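Side-chain contacts in uncharacterized protein (Sulfolobus tokodaii, PDB 2PD2), which is of unknown function but belongs to the DsrE/DsrF-like family, in which better-known members take part in sulfur transfer and oxidation: residues Q15-V20 with S48-I53; K42-D47 with S52-L57; K2-I7 with R97-G102; N22-I27 with K60-V65. All blocks are in the same frame, centred on the assembly; numbering follows the deposited sequence.

Interaction 1: Q15-V20 with S48-I53; sequences QALRSV and SDTRSI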
loop_
_atom_site.group_PDB
_atom_site.type_symbol
_atom_site.label_atom_id
_atom_site.label_comp_id
_atom_site.label_asym_id
_atom_site.label_seq_id
_atom_site.Cartn_x
_atom_site.Cartn_y
_atom_site.Cartn_z
ATOM N N GLN A 15 -0.787 -7.099 -12.872
ATOM C CA GLN A 15 -1.049 -7.899 -11.679
ATOM C C GLN A 15 -2.142 -7.284 -10.812
ATOM O O GLN A 15 -2.941 -8.003 -10.214
ATOM C CB GLN A 15 0.233 -8.080 -10.860
ATOM C CG GLN A 15 1.191 -9.091 -11.469
ATOM C CD GLN A 15 2.466 -9.239 -10.669
ATOM O OE1 GLN A 15 3.267 -8.309 -10.584
ATOM N NE2 GLN A 15 2.659 -10.411 -10.071
ATOM N N ALA A 16 -2.181 -5.956 -10.754
ATOM C CA ALA A 16 -3.195 -5.268 -9.964
ATOM C C ALA A 16 -4.577 -5.565 -10.523
ATOM O O ALA A 16 -5.509 -5.871 -9.779
ATOM C CB ALA A 16 -2.943 -3.761 -9.972
ATOM N N LEU A 17 -4.713 -5.471 -11.842
ATOM C CA LEU A 17 -6.003 -5.737 -12.470
ATOM C C LEU A 17 -6.441 -7.182 -12.241
ATOM O O LEU A 17 -7.627 -7.446 -12.048
ATOM C CB LEU A 17 -5.942 -5.422 -13.972
ATOM C CG LEU A 17 -5.647 -3.955 -14.311
ATOM C CD1 LEU A 17 -5.695 -3.758 -15.819
ATOM C CD2 LEU A 17 -6.666 -3.051 -13.637
ATOM N N ARG A 18 -5.498 -8.122 -12.264
ATOM C CA ARG A 18 -5.873 -9.510 -12.020
ATOM C C ARG A 18 -6.334 -9.637 -10.576
ATOM O O ARG A 18 -7.246 -10.397 -10.274
ATOM C CB ARG A 18 -4.708 -10.472 -12.273
ATOM C CG ARG A 18 -5.057 -11.912 -11.874
ATOM C CD ARG A 18 -4.022 -12.948 -12.295
ATOM N NE ARG A 18 -2.680 -12.649 -11.800
ATOM C CZ ARG A 18 -1.790 -11.913 -12.457
ATOM N NH1 ARG A 18 -2.098 -11.402 -13.643
ATOM N NH2 ARG A 18 -0.594 -11.684 -11.929
ATOM N N SER A 19 -5.700 -8.886 -9.680
ATOM C CA SER A 19 -6.080 -8.917 -8.274
ATOM C C SER A 19 -7.493 -8.365 -8.085
ATOM O O SER A 19 -8.253 -8.859 -7.255
ATOM C CB SER A 19 -5.080 -8.122 -7.435
ATOM O OG SER A 19 -3.853 -8.822 -7.312
ATOM N N VAL A 20 -7.849 -7.339 -8.852
ATOM C CA VAL A 20 -9.196 -6.782 -8.758
ATOM C C VAL A 20 -10.195 -7.834 -9.246
ATOM O O VAL A 20 -11.273 -8.001 -8.672
ATOM C CB VAL A 20 -9.335 -5.498 -9.601
ATOM C CG1 VAL A 20 -10.791 -5.040 -9.610
ATOM C CG2 VAL A 20 -8.459 -4.397 -9.006
ATOM N N SER A 48 -3.954 1.445 -24.571
ATOM C CA SER A 48 -3.386 0.686 -23.458
ATOM C C SER A 48 -3.443 -0.824 -23.675
ATOM O O SER A 48 -4.431 -1.349 -24.183
ATOM C CB SER A 48 -4.131 1.018 -22.161
ATOM O OG SER A 48 -3.799 0.087 -21.144
ATOM N N ASP A 49 -2.387 -1.523 -23.270
ATOM C CA ASP A 49 -2.345 -2.973 -23.412
ATOM C C ASP A 49 -3.360 -3.663 -22.499
ATOM O O ASP A 49 -3.726 -4.814 -22.731
ATOM C CB ASP A 49 -0.938 -3.510 -23.112
ATOM C CG ASP A 49 0.088 -3.074 -24.145
ATOM O OD1 ASP A 49 -0.264 -2.997 -25.340
ATOM O OD2 ASP A 49 1.251 -2.820 -23.770
ATOM N N THR A 50 -3.817 -2.972 -21.460
ATOM C CA THR A 50 -4.793 -3.569 -20.551
ATOM C C THR A 50 -6.219 -3.071 -20.799
ATOM O O THR A 50 -7.115 -3.319 -19.989
ATOM C CB THR A 50 -4.438 -3.294 -19.066
ATOM O OG1 THR A 50 -4.169 -1.899 -18.886
ATOM C CG2 THR A 50 -3.227 -4.120 -18.633
ATOM N N ARG A 51 -6.433 -2.383 -21.916
ATOM C CA ARG A 51 -7.761 -1.859 -22.218
ATOM C C ARG A 51 -8.883 -2.893 -22.122
ATOM O O ARG A 51 -9.913 -2.641 -21.489
ATOM C CB ARG A 51 -7.789 -1.205 -23.606
ATOM C CG ARG A 51 -9.183 -0.728 -24.006
ATOM C CD ARG A 51 -9.172 0.233 -25.189
ATOM N NE ARG A 51 -10.527 0.661 -25.537
ATOM C CZ ARG A 51 -10.807 1.603 -26.435
ATOM N NH1 ARG A 51 -9.828 2.222 -27.075
ATOM N NH2 ARG A 51 -12.070 1.915 -26.700
ATOM N N SER A 52 -8.691 -4.055 -22.734
ATOM C CA SER A 52 -9.725 -5.087 -22.705
ATOM C C SER A 52 -10.055 -5.536 -21.286
ATOM O O SER A 52 -11.204 -5.853 -20.976
ATOM C CB SER A 52 -9.304 -6.288 -23.559
ATOM O OG SER A 52 -8.136 -6.899 -23.045
ATOM N N ILE A 53 -9.053 -5.560 -20.414
ATOM C CA ILE A 53 -9.290 -5.962 -19.037
ATOM C C ILE A 53 -10.086 -4.866 -18.318
ATOM O O ILE A 53 -11.029 -5.151 -17.578
ATOM C CB ILE A 53 -7.958 -6.219 -18.305
ATOM C CG1 ILE A 53 -7.203 -7.356 -19.007
ATOM C CG2 ILE A 53 -8.223 -6.564 -16.850
ATOM C CD1 ILE A 53 -5.853 -7.694 -18.393
#

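Interaction 2: K42-D47 with S52-L57; sequences KALLKD and SIIEDL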
loop_
_atom_site.group_PDB
_atom_site.type_symbol
_atom_site.label_atom_id
_atom_site.label_comp_id
_atom_site.label_asym_id
_atom_site.label_seq_id
_atom_site.Cartn_x
_atom_site.Cartn_y
_atom_site.Cartn_z
ATOM N N LYS A 42 -1.567 5.779 -17.005
ATOM C CA LYS A 42 -1.323 5.422 -18.396
ATOM C C LYS A 42 -2.093 4.183 -18.830
ATOM O O LYS A 42 -2.327 3.977 -20.021
ATOM C CB LYS A 42 0.174 5.226 -18.640
ATOM C CG LYS A 42 0.973 6.515 -18.524
ATOM C CD LYS A 42 2.448 6.301 -18.827
ATOM C CE LYS A 42 3.128 5.443 -17.775
ATOM N NZ LYS A 42 4.564 5.209 -18.127
ATOM N N ALA A 43 -2.504 3.366 -17.866
ATOM C CA ALA A 43 -3.247 2.164 -18.192
ATOM C C ALA A 43 -4.642 2.493 -18.708
ATOM O O ALA A 43 -5.303 1.632 -19.284
ATOM C CB ALA A 43 -3.343 1.244 -16.970
ATOM N N LEU A 44 -5.093 3.731 -18.514
ATOM C CA LEU A 44 -6.426 4.117 -18.981
ATOM C C LEU A 44 -6.420 4.727 -20.384
ATOM O O LEU A 44 -7.438 5.239 -20.848
ATOM C CB LEU A 44 -7.083 5.101 -17.997
ATOM C CG LEU A 44 -7.224 4.608 -16.554
ATOM C CD1 LEU A 44 -7.960 5.645 -15.726
ATOM C CD2 LEU A 44 -7.967 3.284 -16.531
ATOM N N LEU A 45 -5.275 4.685 -21.054
ATOM C CA LEU A 45 -5.180 5.222 -22.406
ATOM C C LEU A 45 -5.926 4.309 -23.380
ATOM O O LEU A 45 -6.024 3.103 -23.158
ATOM C CB LEU A 45 -3.712 5.352 -22.818
ATOM C CG LEU A 45 -2.990 6.555 -22.204
ATOM C CD1 LEU A 45 -1.493 6.445 -22.409
ATOM C CD2 LEU A 45 -3.530 7.824 -22.836
ATOM N N LYS A 46 -6.453 4.886 -24.456
ATOM C CA LYS A 46 -7.192 4.109 -25.448
ATOM C C LYS A 46 -6.372 3.005 -26.111
ATOM O O LYS A 46 -6.921 1.978 -26.512
ATOM C CB LYS A 46 -7.759 5.034 -26.528
ATOM C CG LYS A 46 -9.028 5.762 -26.118
ATOM C CD LYS A 46 -9.452 6.764 -27.181
ATOM C CE LYS A 46 -10.779 7.411 -26.830
ATOM N NZ LYS A 46 -11.198 8.417 -27.848
ATOM N N ASP A 47 -5.065 3.211 -26.233
ATOM C CA ASP A 47 -4.205 2.214 -26.858
ATOM C C ASP A 47 -3.482 1.362 -25.813
ATOM O O ASP A 47 -2.532 0.642 -26.126
ATOM C CB ASP A 47 -3.199 2.903 -27.790
ATOM C CG ASP A 47 -2.237 3.807 -27.048
ATOM O OD1 ASP A 47 -2.664 4.477 -26.084
ATOM O OD2 ASP A 47 -1.051 3.858 -27.435
ATOM N N SER A 52 -8.691 -4.055 -22.734
ATOM C CA SER A 52 -9.725 -5.087 -22.705
ATOM C C SER A 52 -10.055 -5.536 -21.286
ATOM O O SER A 52 -11.204 -5.853 -20.976
ATOM C CB SER A 52 -9.304 -6.288 -23.559
ATOM O OG SER A 52 -8.136 -6.899 -23.045
ATOM N N ILE A 53 -9.053 -5.560 -20.414
ATOM C CA ILE A 53 -9.290 -5.962 -19.037
ATOM C C ILE A 53 -10.086 -4.866 -18.318
ATOM O O ILE A 53 -11.029 -5.151 -17.578
ATOM C CB ILE A 53 -7.958 -6.219 -18.305
ATOM C CG1 ILE A 53 -7.203 -7.356 -19.007
ATOM C CG2 ILE A 53 -8.223 -6.564 -16.850
ATOM C CD1 ILE A 53 -5.853 -7.694 -18.393
ATOM N N ILE A 54 -9.706 -3.613 -18.541
ATOM C CA ILE A 54 -10.403 -2.484 -17.932
ATOM C C ILE A 54 -11.868 -2.465 -18.379
ATOM O O ILE A 54 -12.775 -2.239 -17.577
ATOM C CB ILE A 54 -9.727 -1.162 -18.327
ATOM C CG1 ILE A 54 -8.369 -1.063 -17.630
ATOM C CG2 ILE A 54 -10.613 0.029 -17.961
ATOM C CD1 ILE A 54 -7.528 0.079 -18.115
ATOM N N GLU A 55 -12.088 -2.712 -19.666
ATOM C CA GLU A 55 -13.437 -2.730 -20.219
ATOM C C GLU A 55 -14.255 -3.854 -19.593
ATOM O O GLU A 55 -15.458 -3.707 -19.370
ATOM C CB GLU A 55 -13.372 -2.895 -21.739
ATOM C CG GLU A 55 -12.661 -1.750 -22.437
ATOM C CD GLU A 55 -12.565 -1.950 -23.939
ATOM O OE1 GLU A 55 -12.111 -3.032 -24.367
ATOM O OE2 GLU A 55 -12.935 -1.024 -24.686
ATOM N N ASP A 56 -13.601 -4.974 -19.300
ATOM C CA ASP A 56 -14.284 -6.101 -18.671
ATOM C C ASP A 56 -14.709 -5.735 -17.241
ATOM O O ASP A 56 -15.801 -6.096 -16.802
ATOM C CB ASP A 56 -13.369 -7.331 -18.648
ATOM C CG ASP A 56 -14.016 -8.528 -17.975
ATOM O OD1 ASP A 56 -15.110 -8.953 -18.414
ATOM O OD2 ASP A 56 -13.427 -9.050 -17.007
ATOM N N LEU A 57 -13.849 -5.019 -16.521
ATOM C CA LEU A 57 -14.169 -4.603 -15.156
ATOM C C LEU A 57 -15.374 -3.662 -15.197
ATOM O O LEU A 57 -16.258 -3.719 -14.340
ATOM C CB LEU A 57 -12.973 -3.888 -14.513
ATOM C CG LEU A 57 -11.695 -4.714 -14.295
ATOM C CD1 LEU A 57 -10.628 -3.850 -13.640
ATOM C CD2 LEU A 57 -11.997 -5.924 -13.422
#

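Interaction 3: K2-I7 with R97-G102; sequences KVVVQI and RKQSEG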
loop_
_atom_site.group_PDB
_atom_site.type_symbol
_atom_site.label_atom_id
_atom_site.label_comp_id
_atom_site.label_asym_id
_atom_site.label_seq_id
_atom_site.Cartn_x
_atom_site.Cartn_y
_atom_site.Cartn_z
ATOM N N LYS A 2 -18.183 -2.440 0.291
ATOM C CA LYS A 2 -17.563 -1.342 -0.450
ATOM C C LYS A 2 -16.038 -1.349 -0.328
ATOM O O LYS A 2 -15.492 -1.303 0.776
ATOM C CB LYS A 2 -18.119 -0.006 0.048
ATOM C CG LYS A 2 -19.608 0.206 -0.261
ATOM C CD LYS A 2 -20.139 1.474 0.425
ATOM C CE LYS A 2 -21.482 1.913 -0.158
ATOM N NZ LYS A 2 -22.520 0.854 -0.043
ATOM N N VAL A 3 -15.356 -1.403 -1.470
ATOM C CA VAL A 3 -13.895 -1.427 -1.494
ATOM C C VAL A 3 -13.333 -0.374 -2.447
ATOM O O VAL A 3 -13.725 -0.313 -3.611
ATOM C CB VAL A 3 -13.367 -2.805 -1.968
ATOM C CG1 VAL A 3 -11.847 -2.852 -1.855
ATOM C CG2 VAL A 3 -14.005 -3.927 -1.147
ATOM N N VAL A 4 -12.441 0.473 -1.945
ATOM C CA VAL A 4 -11.810 1.463 -2.794
ATOM C C VAL A 4 -10.397 0.922 -3.036
ATOM O O VAL A 4 -9.605 0.748 -2.105
ATOM C CB VAL A 4 -11.793 2.877 -2.131
ATOM C CG1 VAL A 4 -11.035 2.855 -0.821
ATOM C CG2 VAL A 4 -11.193 3.887 -3.094
ATOM N N VAL A 5 -10.113 0.607 -4.293
ATOM C CA VAL A 5 -8.829 0.050 -4.696
ATOM C C VAL A 5 -7.889 1.095 -5.289
ATOM O O VAL A 5 -8.276 1.878 -6.150
ATOM C CB VAL A 5 -9.021 -1.046 -5.760
ATOM C CG1 VAL A 5 -7.661 -1.619 -6.174
ATOM C CG2 VAL A 5 -9.934 -2.145 -5.226
ATOM N N GLN A 6 -6.642 1.086 -4.838
ATOM C CA GLN A 6 -5.648 2.027 -5.344
ATOM C C GLN A 6 -4.597 1.320 -6.197
ATOM O O GLN A 6 -4.131 0.242 -5.844
ATOM C CB GLN A 6 -4.932 2.723 -4.184
ATOM C CG GLN A 6 -3.654 3.468 -4.600
ATOM C CD GLN A 6 -2.742 3.747 -3.422
ATOM O OE1 GLN A 6 -2.585 2.902 -2.538
ATOM N NE2 GLN A 6 -2.125 4.925 -3.409
ATOM N N ILE A 7 -4.242 1.930 -7.323
ATOM C CA ILE A 7 -3.192 1.402 -8.195
ATOM C C ILE A 7 -2.372 2.626 -8.593
ATOM O O ILE A 7 -2.914 3.575 -9.157
ATOM C CB ILE A 7 -3.750 0.739 -9.472
ATOM C CG1 ILE A 7 -4.741 -0.369 -9.110
ATOM C CG2 ILE A 7 -2.604 0.142 -10.273
ATOM C CD1 ILE A 7 -5.324 -1.086 -10.320
ATOM N N ARG A 97 -11.200 10.188 0.858
ATOM C CA ARG A 97 -12.621 10.471 1.066
ATOM C C ARG A 97 -13.483 9.210 1.087
ATOM O O ARG A 97 -14.352 9.074 1.942
ATOM C CB ARG A 97 -13.151 11.443 -0.001
ATOM C CG ARG A 97 -12.864 12.910 0.299
ATOM C CD ARG A 97 -13.572 13.837 -0.684
ATOM N NE ARG A 97 -12.950 13.817 -2.002
ATOM C CZ ARG A 97 -11.932 14.596 -2.360
ATOM N NH1 ARG A 97 -11.426 15.465 -1.494
ATOM N NH2 ARG A 97 -11.415 14.504 -3.578
ATOM N N LYS A 98 -13.254 8.288 0.150
ATOM C CA LYS A 98 -14.043 7.063 0.135
ATOM C C LYS A 98 -13.835 6.311 1.448
ATOM O O LYS A 98 -14.784 5.773 2.013
ATOM C CB LYS A 98 -13.665 6.161 -1.054
ATOM C CG LYS A 98 -13.877 6.798 -2.430
ATOM C CD LYS A 98 -15.265 7.424 -2.596
ATOM C CE LYS A 98 -16.396 6.415 -2.469
ATOM N NZ LYS A 98 -17.726 7.071 -2.671
ATOM N N GLN A 99 -12.599 6.271 1.940
ATOM C CA GLN A 99 -12.348 5.584 3.203
ATOM C C GLN A 99 -13.115 6.236 4.347
ATOM O O GLN A 99 -13.644 5.545 5.212
ATOM C CB GLN A 99 -10.856 5.573 3.545
ATOM C CG GLN A 99 -10.027 4.585 2.738
ATOM C CD GLN A 99 -8.608 4.475 3.266
ATOM O OE1 GLN A 99 -8.371 3.892 4.320
ATOM N NE2 GLN A 99 -7.660 5.053 2.538
ATOM N N SER A 100 -13.179 7.564 4.349
ATOM C CA SER A 100 -13.894 8.267 5.412
ATOM C C SER A 100 -15.392 7.990 5.297
ATOM O O SER A 100 -16.138 8.152 6.258
ATOM C CB SER A 100 -13.634 9.780 5.338
ATOM O OG SER A 100 -14.280 10.365 4.223
ATOM N N GLU A 101 -15.822 7.571 4.112
ATOM C CA GLU A 101 -17.223 7.257 3.871
ATOM C C GLU A 101 -17.518 5.792 4.197
ATOM O O GLU A 101 -18.638 5.323 4.004
ATOM C CB GLU A 101 -17.587 7.558 2.410
ATOM C CG GLU A 101 -17.794 9.043 2.097
ATOM C CD GLU A 101 -17.747 9.348 0.600
ATOM O OE1 GLU A 101 -18.270 8.542 -0.196
ATOM O OE2 GLU A 101 -17.191 10.400 0.216
ATOM N N GLY A 102 -16.511 5.072 4.691
ATOM C CA GLY A 102 -16.698 3.675 5.050
ATOM C C GLY A 102 -16.203 2.638 4.048
ATOM O O GLY A 102 -16.413 1.441 4.233
HETATM O O HOH W 1 -17.063 -1.307 3.315
#

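Interaction 4: N22-I27 with K60-V65; sequences NLYNDI and KNILIV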
loop_
_atom_site.group_PDB
_atom_site.type_symbol
_atom_site.label_atom_id
_atom_site.label_comp_id
_atom_site.label_asym_id
_atom_site.label_seq_id
_atom_site.Cartn_x
_atom_site.Cartn_y
_atom_site.Cartn_z
ATOM N N ASN A 22 -9.780 -10.958 -9.013
ATOM C CA ASN A 22 -9.834 -11.927 -7.920
ATOM C C ASN A 22 -10.771 -11.435 -6.818
ATOM O O ASN A 22 -11.545 -12.213 -6.267
ATOM C CB ASN A 22 -8.431 -12.187 -7.344
ATOM C CG ASN A 22 -7.556 -13.032 -8.275
ATOM O OD1 ASN A 22 -8.063 -13.717 -9.165
ATOM N ND2 ASN A 22 -6.240 -12.996 -8.058
ATOM N N LEU A 23 -10.694 -10.146 -6.497
ATOM C CA LEU A 23 -11.552 -9.556 -5.472
ATOM C C LEU A 23 -13.012 -9.755 -5.870
ATOM O O LEU A 23 -13.820 -10.269 -5.096
ATOM C CB LEU A 23 -11.267 -8.054 -5.336
ATOM C CG LEU A 23 -12.128 -7.298 -4.319
ATOM C CD1 LEU A 23 -11.890 -7.878 -2.935
ATOM C CD2 LEU A 23 -11.786 -5.815 -4.337
ATOM N N TYR A 24 -13.333 -9.329 -7.088
ATOM C CA TYR A 24 -14.683 -9.450 -7.634
ATOM C C TYR A 24 -15.213 -10.876 -7.504
ATOM O O TYR A 24 -16.338 -11.097 -7.052
ATOM C CB TYR A 24 -14.679 -9.048 -9.111
ATOM C CG TYR A 24 -15.997 -9.272 -9.819
ATOM C CD1 TYR A 24 -17.014 -8.319 -9.763
ATOM C CD2 TYR A 24 -16.227 -10.441 -10.547
ATOM C CE1 TYR A 24 -18.225 -8.521 -10.414
ATOM C CE2 TYR A 24 -17.434 -10.654 -11.200
ATOM C CZ TYR A 24 -18.428 -9.691 -11.129
ATOM O OH TYR A 24 -19.622 -9.905 -11.770
ATOM N N ASN A 25 -14.400 -11.845 -7.909
ATOM C CA ASN A 25 -14.810 -13.245 -7.835
ATOM C C ASN A 25 -14.931 -13.782 -6.417
ATOM O O ASN A 25 -15.675 -14.734 -6.178
ATOM C CB ASN A 25 -13.828 -14.139 -8.602
ATOM C CG ASN A 25 -13.924 -13.957 -10.099
ATOM O OD1 ASN A 25 -15.009 -13.746 -10.637
ATOM N ND2 ASN A 25 -12.791 -14.060 -10.783
ATOM N N ASP A 26 -14.219 -13.169 -5.476
ATOM C CA ASP A 26 -14.227 -13.659 -4.105
ATOM C C ASP A 26 -15.248 -13.049 -3.155
ATOM O O ASP A 26 -15.697 -13.715 -2.222
ATOM C CB ASP A 26 -12.828 -13.509 -3.503
ATOM C CG ASP A 26 -12.638 -14.362 -2.264
ATOM O OD1 ASP A 26 -12.782 -15.598 -2.374
ATOM O OD2 ASP A 26 -12.348 -13.804 -1.185
ATOM N N ILE A 27 -15.613 -11.793 -3.375
ATOM C CA ILE A 27 -16.572 -11.135 -2.497
ATOM C C ILE A 27 -17.912 -10.905 -3.181
ATOM O O ILE A 27 -18.038 -10.053 -4.057
ATOM C CB ILE A 27 -16.014 -9.788 -1.977
ATOM C CG1 ILE A 27 -14.724 -10.045 -1.182
ATOM C CG2 ILE A 27 -17.035 -9.113 -1.071
ATOM C CD1 ILE A 27 -14.131 -8.808 -0.544
ATOM N N LYS A 60 -18.454 -5.510 -15.509
ATOM C CA LYS A 60 -18.809 -6.104 -14.227
ATOM C C LYS A 60 -19.315 -5.050 -13.229
ATOM O O LYS A 60 -19.431 -5.313 -12.030
ATOM C CB LYS A 60 -17.596 -6.855 -13.663
ATOM C CG LYS A 60 -17.284 -8.156 -14.416
ATOM C CD LYS A 60 -15.975 -8.782 -13.956
ATOM C CE LYS A 60 -15.844 -10.235 -14.421
ATOM N NZ LYS A 60 -15.917 -10.400 -15.898
ATOM N N ASN A 61 -19.618 -3.861 -13.744
ATOM C CA ASN A 61 -20.131 -2.747 -12.945
ATOM C C ASN A 61 -19.138 -2.178 -11.930
ATOM O O ASN A 61 -19.528 -1.637 -10.896
ATOM C CB ASN A 61 -21.425 -3.153 -12.229
ATOM C CG ASN A 61 -22.204 -1.956 -11.718
ATOM O OD1 ASN A 61 -22.300 -0.938 -12.401
ATOM N ND2 ASN A 61 -22.776 -2.075 -10.523
ATOM N N ILE A 62 -17.853 -2.293 -12.236
ATOM C CA ILE A 62 -16.818 -1.763 -11.363
ATOM C C ILE A 62 -16.534 -0.319 -11.791
ATOM O O ILE A 62 -16.422 -0.030 -12.981
ATOM C CB ILE A 62 -15.547 -2.638 -11.456
ATOM C CG1 ILE A 62 -15.823 -3.987 -10.776
ATOM C CG2 ILE A 62 -14.364 -1.945 -10.802
ATOM C CD1 ILE A 62 -14.695 -4.994 -10.883
ATOM N N LEU A 63 -16.455 0.591 -10.823
ATOM C CA LEU A 63 -16.195 1.999 -11.118
ATOM C C LEU A 63 -14.703 2.237 -11.326
ATOM O O LEU A 63 -13.900 2.022 -10.408
ATOM C CB LEU A 63 -16.703 2.884 -9.967
ATOM C CG LEU A 63 -16.496 4.399 -10.092
ATOM C CD1 LEU A 63 -17.170 4.910 -11.375
ATOM C CD2 LEU A 63 -17.081 5.102 -8.861
ATOM N N ILE A 64 -14.334 2.673 -12.528
ATOM C CA ILE A 64 -12.931 2.937 -12.856
ATOM C C ILE A 64 -12.694 4.441 -12.824
ATOM O O ILE A 64 -13.307 5.186 -13.584
ATOM C CB ILE A 64 -12.556 2.394 -14.256
ATOM C CG1 ILE A 64 -12.851 0.890 -14.337
ATOM C CG2 ILE A 64 -11.082 2.659 -14.534
ATOM C CD1 ILE A 64 -12.138 0.046 -13.268
ATOM N N VAL A 65 -11.789 4.877 -11.951
ATOM C CA VAL A 65 -11.508 6.298 -11.776
ATOM C C VAL A 65 -10.055 6.697 -12.028
ATOM O O VAL A 65 -9.128 6.053 -11.536
ATOM C CB VAL A 65 -11.910 6.735 -10.337
ATOM C CG1 VAL A 65 -11.455 8.151 -10.059
ATOM C CG2 VAL A 65 -13.419 6.630 -10.171
#

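Interaction 1: Q15-V20 with S48-I53
Leu-17 meets Ile-53 and Thr-50 where helix 13-26 passes the start of helix 51-59, and its side chain can be read atom by atom as a worked example of helix-helix packing. CB of Leu-17 lies 3.8 Å from CG2 of Ile-53, the methyl carried directly on the isoleucine CB. At CG the chain divides. With CG anti to the carbonyl carbon (chi1 -62°) and CD1 extended beyond it (chi2 -177°), CD1 of Leu-17 is sent along the line of the side chain to Thr-50, 3.5 Å from the threonine CB and 3.8 Å from its CG2. The same methyl stays beside the isoleucine branch, with CD1 of Leu-17 3.9 Å from CG2 of Ile-53. The other methyl turns inward, to Ile-7 of strand 2-7 and Leu-57 of helix 51-59.

Thr-50 occupies the N-cap position of the second helix, although its side chain makes no capping bond. Its place is set by the turn before it: the backbone N of Thr-50 donates to OG of Ser-48 at 3.1 Å, an ST turn inside the type I beta turn 48-51. The serine hydroxyl is also bonded to the carbonyl O of Ala-43.

No hydrogen bond joins the two segments. The contact is therefore one of shape and hydrophobic burial, in which threonine serves through its carbons, while the hydroxyl of Ser-48 and the backbone N of Thr-50 bond within the turn.

Interaction 2: K42-D47 with S52-L57
A small, buried, wholly apolar side-chain contact joins Ile-54, in helix 51-59, to Ala-43 and Leu-44 in the 3-10 turn of the connection from strand 31-36 to that same helix. It illustrates how a loop can be packed against the element it leads into. Ile-54 reaches across with its longer branch: CG1 is anti to the carbonyl carbon (chi1 -70°) and the chain is extended beyond it (chi2 171°), so that the terminal CD1 does the touching. This methyl, CD1 of Ile-54, sits 3.6 Å from CD2 of Leu-44, one branch of the leucine fork, and the two side chains stand at about a right angle. The methyl of Ala-43 adds a looser contact, its CB being 4.5 Å from CD1 of Ile-54.

The modelled gap between the carbonyl O of Ala-43 and CD1 of Ile-54 is 3.0 Å, very short for such a pair and doubtful as a measure of anything beyond close packing. The turn is itself braced by the backbone N of Leu-45, which bonds to O of Lys-42 at 3.2 Å.

The contact lies between helix 13-26, the loop that holds Ile-82 and the sheet. Ala-43 also packs on Val-13 of helix 13-26, and Ile-54 touches Ile-82, whose backbone bonds to that of Leu-44. On the sheet side, Leu-44 rests against Ile-64 of strand 63-67.

Interaction 3: K2-I7 with R97-G102
Val-4 of strand 2-7 packs against Lys-98 and Gln-99 near the end of helix 91-100, a strand-on-helix contact within the three-layer alpha/beta/alpha fold of the DsrE/DsrF-like family. The strand is an inner member of the parallel sheet, and the helix belongs to the beta-alpha-beta crossover that carries the chain from strand 86-88, at one edge, to strand 104-107, at the other.

In the first shell the valine uses both branches. CG2 of Val-4 lies 3.9 Å from CB of Lys-98, whereas CG1 of Val-4 approaches CG of Gln-99 at 4.1 Å, the glutamine side chain standing at roughly a right angle to the valine. Only the root of the lysine is involved: bends at chi2 (-50°) and chi3 (-62°) turn the chain away, past Glu-33 and Trp-103.

The next shell holds the polar ends of these side chains. NZ of Lys-98 forms a salt bridge with OE1 of Glu-101 at 2.9 Å, entering on the syn side but 28° out of the carboxylate plane. The amide NE2 of Gln-99 instead bonds to the backbone O of Tyr-105 of the third subunit, so the residue that covers Val-4 also helps join two chains of the trimeric assembly.

The helix closes in a Schellman motif at Gly-102, whose N bonds to O of Gln-99 at 3.0 Å. At the same glycine a water links helix end and strand start, donating to O of Lys-2 at 3.0 Å and to O of Gly-102, also at 3.0 Å.

Interaction 4: N22-I27 with K60-V65
Two torsions bring Tyr-24 and Lys-60 together: the tyrosine CG stands opposite its backbone N (chi1 174°), sending the ring out from helix 13-26, and the lysine chain runs extended until a single bend at chi4 (58°). The aliphatic part of Lys-60 thus lies across one face of the ring. CB of Lys-60 is 3.7 Å from CE1 of Tyr-24 on one flank, its CG passes CZ, and CE of Lys-60 ends 3.6 Å from CE2 of Tyr-24 on the other flank. Between them CD of Lys-60 forms a CH-pi contact, 3.8 Å from the centroid of the Tyr-24 ring and 16° off the normal, slightly toward the rim.

Toward the sheet, CD1 of Ile-62 approaches CD1 of Tyr-24 at 4.2 Å, an apolar contact that carries the packing inward to the root of strand 63-67. The lysine and isoleucine flank Asn-61, the positive-phi residue of the Schellman motif that ends helix 51-59.

The ammonium group has its own partner, a salt bridge from NZ of Lys-60 to Asp-56 one turn earlier. Charge and hydrocarbon are therefore divided along one side chain: the nitrogen serves the carboxylate, while the methylenes, probably somewhat polarised near the charge, meet the electron-rich ring.

From the N terminus, strand 2-7 opens the widest loop, which interaction 3 closes only at residues 97-102; the other three contacts all nest inside it. Helix 13-26 then begins two loops in succession. Interaction 1 returns to it from residues 48-53 and interaction 4 from residues 60-65, so these two cross. Interaction 2 is a short loop nested within interaction 4, and it shares Ser-52 and Ile-53 with interaction 1. Interactions 1, 2 and 4 bind the helices and connections over one face of the sheet, whereas interaction 3 holds helix 91-100 to the other face, its centre about 21 Å from that of interaction 2.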